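Local structure of 2-dehydropantoate 2-reductase (Geobacter metallireducens, 3HN2) at residues A[71-76]-A[95-100]; A[120-125]-A[156-161]; A[63-68]-A[89-94]; A[83-88]-A[110-115]. The protein probably catalyses the NADPH-dependent reduction of 2-dehydropantoate (ketopantoate) to pantoate, a step in pantothenate biosynthesis. All coordinates share one frame; numbering follows the deposited sequence.

Contact 1. Residues A[71-76]-A[95-100]; sequences DLVLVG and EGTQIL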
loop_
_atom_site.group_PDB
_atom_site.type_symbol
_atom_site.label_atom_id
_atom_site.label_comp_id
_atom_site.label_asym_id
_atom_site.label_seq_id
_atom_site.Cartn_x
_atom_site.Cartn_y
_atom_site.Cartn_z
ATOM N N ASP A 71 10.366 1.068 -34.001
ATOM C CA ASP A 71 9.054 0.416 -33.974
ATOM C C ASP A 71 8.180 1.020 -32.880
ATOM O O ASP A 71 6.981 1.235 -33.068
ATOM C CB ASP A 71 9.193 -1.093 -33.744
ATOM C CG ASP A 71 9.734 -1.828 -34.958
ATOM O OD1 ASP A 71 9.342 -1.492 -36.099
ATOM O OD2 ASP A 71 10.546 -2.757 -34.764
ATOM N N LEU A 72 8.802 1.288 -31.737
ATOM C CA LEU A 72 8.124 1.829 -30.574
ATOM C C LEU A 72 8.986 2.896 -29.917
ATOM O O LEU A 72 10.189 2.700 -29.731
ATOM C CB LEU A 72 7.830 0.708 -29.570
ATOM C CG LEU A 72 7.261 1.073 -28.193
ATOM C CD1 LEU A 72 5.836 1.589 -28.303
ATOM C CD2 LEU A 72 7.316 -0.124 -27.271
ATOM N N VAL A 73 8.379 4.031 -29.577
ATOM C CA VAL A 73 9.060 4.997 -28.721
ATOM C C VAL A 73 8.321 5.205 -27.395
ATOM O O VAL A 73 7.183 5.675 -27.366
ATOM C CB VAL A 73 9.432 6.330 -29.460
ATOM C CG1 VAL A 73 8.347 6.767 -30.415
ATOM C CG2 VAL A 73 9.777 7.444 -28.465
ATOM N N LEU A 74 8.974 4.794 -26.310
ATOM C CA LEU A 74 8.506 5.058 -24.949
ATOM C C LEU A 74 8.862 6.471 -24.553
ATOM O O LEU A 74 10.038 6.788 -24.386
ATOM C CB LEU A 74 9.186 4.122 -23.960
ATOM C CG LEU A 74 8.391 3.068 -23.206
ATOM C CD1 LEU A 74 8.176 1.857 -24.086
ATOM C CD2 LEU A 74 9.173 2.691 -21.960
ATOM N N VAL A 75 7.850 7.319 -24.410
ATOM C CA VAL A 75 8.050 8.665 -23.899
ATOM C C VAL A 75 7.927 8.648 -22.361
ATOM O O VAL A 75 6.880 8.296 -21.811
ATOM C CB VAL A 75 7.062 9.663 -24.530
ATOM C CG1 VAL A 75 7.407 11.081 -24.127
ATOM C CG2 VAL A 75 7.080 9.543 -26.055
ATOM N N GLY A 76 9.021 8.995 -21.686
ATOM C CA GLY A 76 9.050 9.114 -20.232
ATOM C C GLY A 76 9.469 10.504 -19.792
ATOM O O GLY A 76 9.920 10.693 -18.656
ATOM N N GLU A 95 6.472 5.192 -40.978
ATOM C CA GLU A 95 5.151 4.594 -41.154
ATOM C C GLU A 95 5.083 3.240 -40.443
ATOM O O GLU A 95 5.708 2.268 -40.874
ATOM C CB GLU A 95 4.834 4.439 -42.645
ATOM C CG GLU A 95 3.468 3.831 -42.953
ATOM C CD GLU A 95 3.384 3.246 -44.352
ATOM O OE1 GLU A 95 4.441 2.892 -44.922
ATOM O OE2 GLU A 95 2.259 3.132 -44.882
ATOM N N GLY A 96 4.341 3.198 -39.339
ATOM C CA GLY A 96 4.230 1.987 -38.530
ATOM C C GLY A 96 4.799 2.113 -37.127
ATOM O O GLY A 96 4.540 1.260 -36.277
ATOM N N THR A 97 5.588 3.163 -36.894
ATOM C CA THR A 97 6.101 3.479 -35.562
ATOM C C THR A 97 4.918 3.840 -34.679
ATOM O O THR A 97 4.006 4.550 -35.111
ATOM C CB THR A 97 7.090 4.679 -35.584
ATOM O OG1 THR A 97 8.100 4.460 -36.573
ATOM C CG2 THR A 97 7.760 4.893 -34.219
ATOM N N GLN A 98 4.926 3.325 -33.455
ATOM C CA GLN A 98 3.901 3.668 -32.485
ATOM C C GLN A 98 4.495 4.292 -31.225
ATOM O O GLN A 98 5.591 3.931 -30.793
ATOM C CB GLN A 98 3.007 2.467 -32.175
ATOM C CG GLN A 98 3.707 1.124 -32.187
ATOM C CD GLN A 98 2.750 -0.022 -32.443
ATOM O OE1 GLN A 98 1.619 -0.026 -31.954
ATOM N NE2 GLN A 98 3.199 -1.004 -33.219
ATOM N N ILE A 99 3.769 5.249 -30.658
ATOM C CA ILE A 99 4.291 6.087 -29.588
ATOM C C ILE A 99 3.578 5.796 -28.264
ATOM O O ILE A 99 2.356 5.916 -28.159
ATOM C CB ILE A 99 4.200 7.586 -29.971
ATOM C CG1 ILE A 99 4.818 7.818 -31.358
ATOM C CG2 ILE A 99 4.897 8.445 -28.934
ATOM C CD1 ILE A 99 4.366 9.077 -32.066
ATOM N N LEU A 100 4.356 5.393 -27.263
ATOM C CA LEU A 100 3.814 5.023 -25.958
ATOM C C LEU A 100 4.163 6.073 -24.915
ATOM O O LEU A 100 5.335 6.283 -24.599
ATOM C CB LEU A 100 4.322 3.638 -25.537
ATOM C CG LEU A 100 4.028 3.018 -24.160
ATOM C CD1 LEU A 100 2.569 3.103 -23.790
ATOM C CD2 LEU A 100 4.458 1.564 -24.170
#
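Between Val73 and Gln98 the flat groups that meet are peptide units, bonded into a parallel ladder: Val73 N donates to Gln98 O at 3.0 Å, and Val73 O accepts from Leu100 N at 2.8 Å. The ends are tied by Gln98 N to Asp71 O, a donor tilted 33° from that carbonyl plane, and by Val75 N, which meets Leu100 O almost head-on at 2.7 Å. Leu72, Leu74, Gln98 and Leu100 occupy one face of the sheet, Val73 and Ile99 the other. On the leucine face, Leu100 is shared: its CB takes Leu72 CD1 at 3.8 Å on a slant, while its CD2 lies alongside Leu74 CD1 at 3.7 Å. On the opposite face, Ile99 carries CG1 anti to its carbonyl carbon (chi1 -51°) and divides its branches between two valines, CG1 beside Val73 CG1 at 3.8 Å and CG2 against Val75 CG2 at 3.8 Å. These strands are the two ends of a beta-alpha-beta unit in the Rossmann-type domain, with helix 85-89 in the crossover. Strand 5-8 flanks 72-75, strand 121-129 flanks 98-101, and helix 157-168 covers the leucine face through Leu162 and Phe166.

Contact 2. Residues A[120-125]-A[156-161]; sequences RIIGGV and TGRIEE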
loop_
_atom_site.group_PDB
_atom_site.type_symbol
_atom_site.label_atom_id
_atom_site.label_comp_id
_atom_site.label_asym_id
_atom_site.label_seq_id
_atom_site.Cartn_x
_atom_site.Cartn_y
_atom_site.Cartn_z
ATOM N N ARG A 120 -1.324 6.137 -33.849
ATOM C CA ARG A 120 0.013 5.734 -33.408
ATOM C C ARG A 120 0.116 5.731 -31.882
ATOM O O ARG A 120 1.036 5.138 -31.322
ATOM C CB ARG A 120 1.094 6.670 -33.971
ATOM C CG ARG A 120 0.881 7.152 -35.402
ATOM C CD ARG A 120 2.024 8.056 -35.854
ATOM N NE ARG A 120 3.040 7.314 -36.597
ATOM C CZ ARG A 120 3.248 7.420 -37.908
ATOM N NH1 ARG A 120 4.192 6.696 -38.487
ATOM N NH2 ARG A 120 2.524 8.254 -38.645
ATOM N N ILE A 121 -0.832 6.383 -31.216
ATOM C CA ILE A 121 -0.672 6.737 -29.802
ATOM C C ILE A 121 -1.208 5.672 -28.851
ATOM O O ILE A 121 -2.343 5.218 -28.980
ATOM C CB ILE A 121 -1.278 8.141 -29.494
ATOM C CG1 ILE A 121 -0.753 9.190 -30.483
ATOM C CG2 ILE A 121 -1.004 8.583 -28.056
ATOM C CD1 ILE A 121 0.777 9.293 -30.603
ATOM N N ILE A 122 -0.365 5.277 -27.902
ATOM C CA ILE A 122 -0.747 4.346 -26.847
ATOM C C ILE A 122 -0.491 5.001 -25.480
ATOM O O ILE A 122 0.595 5.517 -25.201
ATOM C CB ILE A 122 -0.021 2.967 -26.978
ATOM C CG1 ILE A 122 -0.471 2.225 -28.236
ATOM C CG2 ILE A 122 -0.316 2.063 -25.790
ATOM C CD1 ILE A 122 0.463 2.355 -29.417
ATOM N N GLY A 123 -1.514 5.003 -24.642
ATOM C CA GLY A 123 -1.387 5.555 -23.313
ATOM C C GLY A 123 -1.114 4.471 -22.297
ATOM O O GLY A 123 -1.801 3.442 -22.261
ATOM N N GLY A 124 -0.096 4.701 -21.482
ATOM C CA GLY A 124 0.215 3.813 -20.375
ATOM C C GLY A 124 0.167 4.570 -19.065
ATOM O O GLY A 124 1.001 5.443 -18.817
ATOM N N VAL A 125 -0.833 4.273 -18.240
ATOM C CA VAL A 125 -0.826 4.769 -16.859
ATOM C C VAL A 125 0.026 3.812 -16.040
ATOM O O VAL A 125 -0.320 2.642 -15.863
ATOM C CB VAL A 125 -2.255 5.034 -16.263
ATOM C CG1 VAL A 125 -3.259 4.051 -16.771
ATOM C CG2 VAL A 125 -2.242 5.051 -14.728
ATOM N N THR A 156 -6.779 -4.930 -30.703
ATOM C CA THR A 156 -6.363 -5.566 -29.459
ATOM C C THR A 156 -4.962 -6.150 -29.570
ATOM O O THR A 156 -4.166 -6.003 -28.645
ATOM C CB THR A 156 -7.370 -6.692 -29.024
ATOM O OG1 THR A 156 -6.940 -7.978 -29.578
ATOM C CG2 THR A 156 -8.831 -6.386 -29.423
ATOM N N GLY A 157 -4.693 -6.819 -30.697
ATOM C CA GLY A 157 -3.375 -7.366 -31.022
ATOM C C GLY A 157 -2.272 -6.392 -30.676
ATOM O O GLY A 157 -1.405 -6.715 -29.874
ATOM N N ARG A 158 -2.349 -5.190 -31.245
ATOM C CA ARG A 158 -1.443 -4.077 -30.938
ATOM C C ARG A 158 -1.248 -3.835 -29.432
ATOM O O ARG A 158 -0.116 -3.729 -28.962
ATOM C CB ARG A 158 -1.924 -2.804 -31.660
ATOM C CG ARG A 158 -1.708 -1.481 -30.925
ATOM C CD ARG A 158 -2.188 -0.315 -31.764
ATOM N NE ARG A 158 -2.682 0.808 -30.965
ATOM C CZ ARG A 158 -2.720 2.065 -31.399
ATOM N NH1 ARG A 158 -3.185 3.037 -30.629
ATOM N NH2 ARG A 158 -2.280 2.359 -32.612
ATOM N N ILE A 159 -2.349 -3.788 -28.688
ATOM C CA ILE A 159 -2.314 -3.495 -27.261
ATOM C C ILE A 159 -1.908 -4.731 -26.450
ATOM O O ILE A 159 -1.205 -4.617 -25.442
ATOM C CB ILE A 159 -3.667 -2.882 -26.781
ATOM C CG1 ILE A 159 -3.930 -1.557 -27.500
ATOM C CG2 ILE A 159 -3.692 -2.642 -25.272
ATOM C CD1 ILE A 159 -2.799 -0.546 -27.375
ATOM N N GLU A 160 -2.326 -5.909 -26.909
ATOM C CA GLU A 160 -1.966 -7.159 -26.241
ATOM C C GLU A 160 -0.528 -7.581 -26.515
ATOM O O GLU A 160 0.099 -8.183 -25.650
ATOM C CB GLU A 160 -2.941 -8.292 -26.586
ATOM C CG GLU A 160 -4.361 -8.113 -26.028
ATOM C CD GLU A 160 -4.443 -8.181 -24.498
ATOM O OE1 GLU A 160 -3.604 -8.861 -23.864
ATOM O OE2 GLU A 160 -5.365 -7.557 -23.927
ATOM N N GLU A 161 -0.013 -7.268 -27.709
ATOM C CA GLU A 161 1.398 -7.518 -28.049
ATOM C C GLU A 161 2.343 -6.689 -27.188
ATOM O O GLU A 161 3.405 -7.170 -26.800
ATOM C CB GLU A 161 1.686 -7.246 -29.532
ATOM C CG GLU A 161 1.366 -8.407 -30.475
ATOM C CD GLU A 161 1.388 -8.014 -31.957
ATOM O OE1 GLU A 161 1.473 -6.806 -32.277
ATOM O OE2 GLU A 161 1.316 -8.926 -32.810
#
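Ile122 and Arg158 come from opposite directions, and CD1 of Ile122 sits over the centre of one guanidinium face, 3.7 Å above its plane. Next to it Ile159 slides past Ile122 in the opposite direction, CD1 of Ile159 lying 3.7 Å from CG1 of Ile122. CG1 of Ile122 thus touches both partners, and CD1 goes on over the guanidinium. This is the tight part, and it is small. The polar end of Arg158 is anchored outside it, NH2 donating to Glu119 O; NH1 comes within 2.9 Å of Ile121 O, but at an angle too poor for a hydrogen bond. The pairing is one of helix on sheet in the Rossmann-type domain: helix 157-168 lies across the face of strand 121-129 that bears Ile122, and the axes of strand 121-125 and helix 157-161 come within 10.8 Å at 42°. A leucine in place of Arg158 would probably leave Glu119 O without this donor and Ile122 CD1 without the flat surface it rests on. On the loose side the helix start faces solvent: Thr156, at the N-cap position, is poorly ordered and makes no side-chain cap, and Gly157 and Glu161 are exposed as well.

Contact 3. Residues A[63-68]-A[89-94]; sequences APEEIG and IRPLVE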
loop_
_atom_site.group_PDB
_atom_site.type_symbol
_atom_site.label_atom_id
_atom_site.label_comp_id
_atom_site.label_asym_id
_atom_site.label_seq_id
_atom_site.Cartn_x
_atom_site.Cartn_y
_atom_site.Cartn_z
ATOM N N ALA A 63 21.582 12.548 -29.806
ATOM C CA ALA A 63 20.650 13.134 -30.759
ATOM C C ALA A 63 19.716 12.047 -31.272
ATOM O O ALA A 63 20.162 10.924 -31.525
ATOM C CB ALA A 63 21.401 13.790 -31.913
ATOM N N PRO A 64 18.410 12.364 -31.398
ATOM C CA PRO A 64 17.436 11.409 -31.951
ATOM C C PRO A 64 17.651 11.051 -33.425
ATOM O O PRO A 64 17.254 9.962 -33.846
ATOM C CB PRO A 64 16.090 12.117 -31.767
ATOM C CG PRO A 64 16.414 13.545 -31.602
ATOM C CD PRO A 64 17.766 13.621 -30.974
ATOM N N GLU A 65 18.280 11.944 -34.191
ATOM C CA GLU A 65 18.569 11.689 -35.612
ATOM C C GLU A 65 19.665 10.646 -35.836
ATOM O O GLU A 65 19.805 10.113 -36.938
ATOM C CB GLU A 65 18.882 12.987 -36.376
ATOM C CG GLU A 65 19.858 13.943 -35.689
ATOM C CD GLU A 65 19.164 15.047 -34.904
ATOM O OE1 GLU A 65 19.592 16.217 -35.019
ATOM O OE2 GLU A 65 18.191 14.753 -34.178
ATOM N N GLU A 66 20.429 10.359 -34.783
ATOM C CA GLU A 66 21.438 9.300 -34.805
ATOM C C GLU A 66 20.791 7.925 -34.640
ATOM O O GLU A 66 21.268 6.936 -35.200
ATOM C CB GLU A 66 22.475 9.526 -33.702
ATOM C CG GLU A 66 23.170 10.889 -33.748
ATOM C CD GLU A 66 24.065 11.150 -32.543
ATOM O OE1 GLU A 66 24.945 12.033 -32.640
ATOM O OE2 GLU A 66 23.895 10.481 -31.498
ATOM N N ILE A 67 19.707 7.874 -33.867
ATOM C CA ILE A 67 18.958 6.638 -33.618
ATOM C C ILE A 67 18.157 6.219 -34.850
ATOM O O ILE A 67 18.205 5.061 -35.262
ATOM C CB ILE A 67 17.997 6.781 -32.412
ATOM C CG1 ILE A 67 18.717 7.407 -31.214
ATOM C CG2 ILE A 67 17.389 5.436 -32.041
ATOM C CD1 ILE A 67 17.858 7.600 -29.973
ATOM N N GLY A 68 17.423 7.166 -35.428
ATOM C CA GLY A 68 16.627 6.907 -36.623
ATOM C C GLY A 68 15.299 6.231 -36.337
ATOM O O GLY A 68 14.900 6.122 -35.174
ATOM N N ILE A 89 11.125 13.507 -31.172
ATOM C CA ILE A 89 10.437 12.289 -31.613
ATOM C C ILE A 89 10.357 12.122 -33.145
ATOM O O ILE A 89 10.479 11.001 -33.639
ATOM C CB ILE A 89 9.053 12.125 -30.894
ATOM C CG1 ILE A 89 9.260 12.001 -29.379
ATOM C CG2 ILE A 89 8.284 10.895 -31.388
ATOM C CD1 ILE A 89 8.036 12.325 -28.545
ATOM N N ARG A 90 10.191 13.223 -33.884
ATOM C CA ARG A 90 10.111 13.191 -35.367
ATOM C C ARG A 90 11.154 12.341 -36.128
ATOM O O ARG A 90 10.764 11.601 -37.040
ATOM C CB ARG A 90 9.958 14.616 -35.959
ATOM C CG ARG A 90 10.563 14.873 -37.349
ATOM C CD ARG A 90 9.637 14.486 -38.504
ATOM N NE ARG A 90 8.710 15.555 -38.871
ATOM C CZ ARG A 90 7.439 15.622 -38.482
ATOM N NH1 ARG A 90 6.683 16.639 -38.872
ATOM N NH2 ARG A 90 6.916 14.679 -37.705
ATOM N N PRO A 91 12.464 12.415 -35.761
ATOM C CA PRO A 91 13.421 11.512 -36.429
ATOM C C PRO A 91 13.222 10.008 -36.170
ATOM O O PRO A 91 13.727 9.188 -36.938
ATOM C CB PRO A 91 14.774 11.952 -35.856
ATOM C CG PRO A 91 14.551 13.323 -35.333
ATOM C CD PRO A 91 13.166 13.300 -34.807
ATOM N N LEU A 92 12.496 9.660 -35.108
ATOM C CA LEU A 92 12.251 8.264 -34.741
ATOM C C LEU A 92 11.010 7.674 -35.409
ATOM O O LEU A 92 10.765 6.470 -35.317
ATOM C CB LEU A 92 12.115 8.133 -33.221
ATOM C CG LEU A 92 13.171 8.803 -32.341
ATOM C CD1 LEU A 92 12.653 8.989 -30.924
ATOM C CD2 LEU A 92 14.457 7.999 -32.345
ATOM N N VAL A 93 10.235 8.519 -36.082
ATOM C CA VAL A 93 8.939 8.114 -36.629
ATOM C C VAL A 93 9.007 7.715 -38.109
ATOM O O VAL A 93 9.398 8.507 -38.969
ATOM C CB VAL A 93 7.856 9.211 -36.383
ATOM C CG1 VAL A 93 6.549 8.890 -37.100
ATOM C CG2 VAL A 93 7.603 9.383 -34.889
ATOM N N GLU A 94 8.644 6.465 -38.376
ATOM C CA GLU A 94 8.432 5.959 -39.730
ATOM C C GLU A 94 6.988 5.453 -39.778
ATOM O O GLU A 94 6.347 5.331 -38.734
ATOM C CB GLU A 94 9.439 4.840 -40.043
ATOM C CG GLU A 94 9.483 4.342 -41.502
ATOM C CD GLU A 94 9.519 5.466 -42.532
ATOM O OE1 GLU A 94 10.501 6.242 -42.546
ATOM O OE2 GLU A 94 8.568 5.563 -43.337
#
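Leu92 and Pro91 supply one side of this contact, and the weak helical turn 64-67 with the glycine that ends it, Gly68, supplies the other. CD2 of Leu92 reaches three residues: it lies 3.4 Å from Gly68 O, 3.7 Å from Pro64 O and 3.7 Å from Ile67 CB, which it meets at a slant. The chi1 of Leu92 (-48°) sets CG beside its backbone N. The two prolines lie side by side, Pro64 CB being 4.1 Å from Pro91 CG, while Pro91 CB rests on Glu65 CA at 3.8 Å. The one polar touch between the backbones is weak, a CA-H...O contact from Leu92 CA to Gly68 O at 3.4 Å.

Behind this first shell each turn is held by its own backbone. Gly68 N donates to Pro64 O at 3.2 Å, and with a positive phi (80°) Gly68 leaves the helical path, its carbonyl O facing Leu92. Across the contact, Leu92 N donates to Ile89 O at 2.8 Å, setting the 3-10 turn, and the backbone of Leu92 is also bonded to Met70. In the Rossmann-type domain this joins helix 64-67, before strand 72-75, to the turn that leads from helix 85-89 to strand 98-101. Pro64 and Ile67 rest on Leu31 and His29 of strand 28-31, Leu92 on Val73 of strand 72-75; strand 5-8 runs between those strands.

Contact 4. Residues A[83-88]-A[110-115]; sequences SRYEEL and EALATL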
loop_
_atom_site.group_PDB
_atom_site.type_symbol
_atom_site.label_atom_id
_atom_site.label_comp_id
_atom_site.label_asym_id
_atom_site.label_seq_id
_atom_site.Cartn_x
_atom_site.Cartn_y
_atom_site.Cartn_z
ATOM N N SER A 83 6.924 20.812 -25.111
ATOM C CA SER A 83 7.144 21.677 -26.277
ATOM C C SER A 83 8.241 21.109 -27.172
ATOM O O SER A 83 8.291 21.396 -28.368
ATOM C CB SER A 83 7.521 23.092 -25.835
ATOM O OG SER A 83 8.579 23.063 -24.890
ATOM N N ARG A 84 9.101 20.285 -26.578
ATOM C CA ARG A 84 10.209 19.652 -27.280
ATOM C C ARG A 84 9.817 18.332 -27.943
ATOM O O ARG A 84 10.691 17.591 -28.397
ATOM C CB ARG A 84 11.371 19.412 -26.313
ATOM C CG ARG A 84 12.109 20.658 -25.876
ATOM C CD ARG A 84 13.142 20.309 -24.827
ATOM N NE ARG A 84 14.373 21.074 -25.006
ATOM C CZ ARG A 84 15.476 20.604 -25.584
ATOM N NH1 ARG A 84 15.520 19.359 -26.046
ATOM N NH2 ARG A 84 16.543 21.384 -25.696
ATOM N N TYR A 85 8.514 18.044 -27.994
ATOM C CA TYR A 85 7.988 16.821 -28.612
ATOM C C TYR A 85 8.449 16.623 -30.052
ATOM O O TYR A 85 8.906 15.538 -30.416
ATOM C CB TYR A 85 6.458 16.818 -28.599
ATOM C CG TYR A 85 5.792 16.149 -27.414
ATOM C CD1 TYR A 85 4.454 16.409 -27.120
ATOM C CD2 TYR A 85 6.484 15.257 -26.595
ATOM C CE1 TYR A 85 3.823 15.806 -26.047
ATOM C CE2 TYR A 85 5.858 14.649 -25.513
ATOM C CZ TYR A 85 4.525 14.925 -25.252
ATOM O OH TYR A 85 3.892 14.333 -24.189
ATOM N N GLU A 86 8.330 17.681 -30.852
ATOM C CA GLU A 86 8.615 17.638 -32.288
ATOM C C GLU A 86 10.079 17.329 -32.596
ATOM O O GLU A 86 10.359 16.412 -33.366
ATOM C CB GLU A 86 8.155 18.937 -32.969
ATOM C CG GLU A 86 8.308 18.973 -34.491
ATOM C CD GLU A 86 9.433 19.892 -34.947
ATOM O OE1 GLU A 86 10.426 19.387 -35.510
ATOM O OE2 GLU A 86 9.325 21.122 -34.735
ATOM N N GLU A 87 11.004 18.061 -31.972
ATOM C CA GLU A 87 12.439 17.846 -32.214
ATOM C C GLU A 87 12.943 16.470 -31.759
ATOM O O GLU A 87 13.781 15.862 -32.429
ATOM C CB GLU A 87 13.300 18.974 -31.615
ATOM C CG GLU A 87 13.169 19.185 -30.106
ATOM C CD GLU A 87 14.458 19.678 -29.457
ATOM O OE1 GLU A 87 14.384 20.613 -28.631
ATOM O OE2 GLU A 87 15.543 19.131 -29.762
ATOM N N LEU A 88 12.402 15.977 -30.645
ATOM C CA LEU A 88 12.891 14.749 -30.019
ATOM C C LEU A 88 12.330 13.454 -30.607
ATOM O O LEU A 88 12.984 12.417 -30.542
ATOM C CB LEU A 88 12.636 14.778 -28.507
ATOM C CG LEU A 88 13.400 15.780 -27.638
ATOM C CD1 LEU A 88 12.763 15.846 -26.269
ATOM C CD2 LEU A 88 14.876 15.423 -27.525
ATOM N N GLU A 110 -3.039 13.362 -26.400
ATOM C CA GLU A 110 -3.679 14.212 -27.396
ATOM C C GLU A 110 -2.688 15.110 -28.134
ATOM O O GLU A 110 -2.865 15.378 -29.326
ATOM C CB GLU A 110 -4.771 15.066 -26.735
ATOM C CG GLU A 110 -5.942 14.273 -26.136
ATOM C CD GLU A 110 -5.743 13.864 -24.665
ATOM O OE1 GLU A 110 -6.757 13.708 -23.950
ATOM O OE2 GLU A 110 -4.588 13.693 -24.217
ATOM N N ALA A 111 -1.660 15.573 -27.419
ATOM C CA ALA A 111 -0.623 16.433 -27.992
ATOM C C ALA A 111 0.141 15.684 -29.070
ATOM O O ALA A 111 0.262 16.163 -30.200
ATOM C CB ALA A 111 0.328 16.920 -26.914
ATOM N N LEU A 112 0.620 14.496 -28.704
ATOM C CA LEU A 112 1.334 13.587 -29.594
ATOM C C LEU A 112 0.463 13.098 -30.744
ATOM O O LEU A 112 0.974 12.816 -31.830
ATOM C CB LEU A 112 1.842 12.379 -28.804
ATOM C CG LEU A 112 2.888 12.570 -27.705
ATOM C CD1 LEU A 112 2.894 11.365 -26.766
ATOM C CD2 LEU A 112 4.271 12.801 -28.295
ATOM N N ALA A 113 -0.842 12.988 -30.496
ATOM C CA ALA A 113 -1.810 12.595 -31.522
ATOM C C ALA A 113 -1.995 13.686 -32.572
ATOM O O ALA A 113 -2.078 13.391 -33.760
ATOM C CB ALA A 113 -3.140 12.232 -30.893
ATOM N N THR A 114 -2.055 14.938 -32.113
ATOM C CA THR A 114 -2.098 16.114 -32.981
ATOM C C THR A 114 -0.790 16.240 -33.761
ATOM O O THR A 114 -0.790 16.588 -34.946
ATOM C CB THR A 114 -2.310 17.404 -32.156
ATOM O OG1 THR A 114 -3.392 17.214 -31.240
ATOM C CG2 THR A 114 -2.625 18.589 -33.057
ATOM N N LEU A 115 0.314 15.930 -33.089
ATOM C CA LEU A 115 1.637 16.124 -33.647
ATOM C C LEU A 115 2.015 15.050 -34.666
ATOM O O LEU A 115 2.642 15.360 -35.678
ATOM C CB LEU A 115 2.674 16.194 -32.528
ATOM C CG LEU A 115 3.654 17.361 -32.648
ATOM C CD1 LEU A 115 4.073 17.842 -31.275
ATOM C CD2 LEU A 115 4.867 17.008 -33.501
#
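Tyr85 and Leu112 make a CH-pi contact at the centre of a helix-to-helix packing, where helix 85-89 faces helix 108-115 on one side of the main sheet. The two side chains cross at about a right angle, and CD2 of Leu112 stands 3.5 Å from the centroid of the Tyr85 ring, only 2° off the ring normal. CG of Leu112 follows, 3.8 Å from Tyr85 CE1. A second residue of the same helix meets the ring differently: Ala111 CB lies at the edge, near the ring plane, 3.8 Å from CE1 of Tyr85. Leu112 reaches over the ring from a chi1 of -65°, which turns CG away from its carbonyl carbon.

Both helices are crossover helices of the Rossmann-type domain, the first leading from strand 72-75 to strand 98-101 and the second from there to strand 121-129. The far end of Tyr85 is held too, its OH hydrogen-bonded to Gln103 OE1. Replacing Tyr85 by an alanine is likely to open a gap under Leu112 CD2 and leave Gln103 OE1 without its hydroxyl partner. Toward the exposed side Leu115 splits its methyls, CD1 lying 3.7 Å from Tyr85 CB and CD2 3.8 Å from Glu86 CB. From there a bend at chi2 carries the carboxylate of Glu86 away.

All four contacts belong to the Rossmann-type half of the chain, a fold that in such reductases usually binds the nucleotide cofactor. Contact 1 is its sheet core, and contact 2 adds the next strand: Ile99 N and O are probably hydrogen-bonded to Arg120 O and Ile122 N, with the two centres about 10 Å apart. Contacts 3 and 4, their centres about 11 and 12 Å from that of contact 1, lie against its Val73 and Ile99 face, whereas helix 157-168 of contact 2 covers the leucine face. Along the chain contacts 1, 3 and 4 interleave; contact 2 opens after they close. The centres of contacts 2 and 3, about 21 Å apart, are the most distant pair.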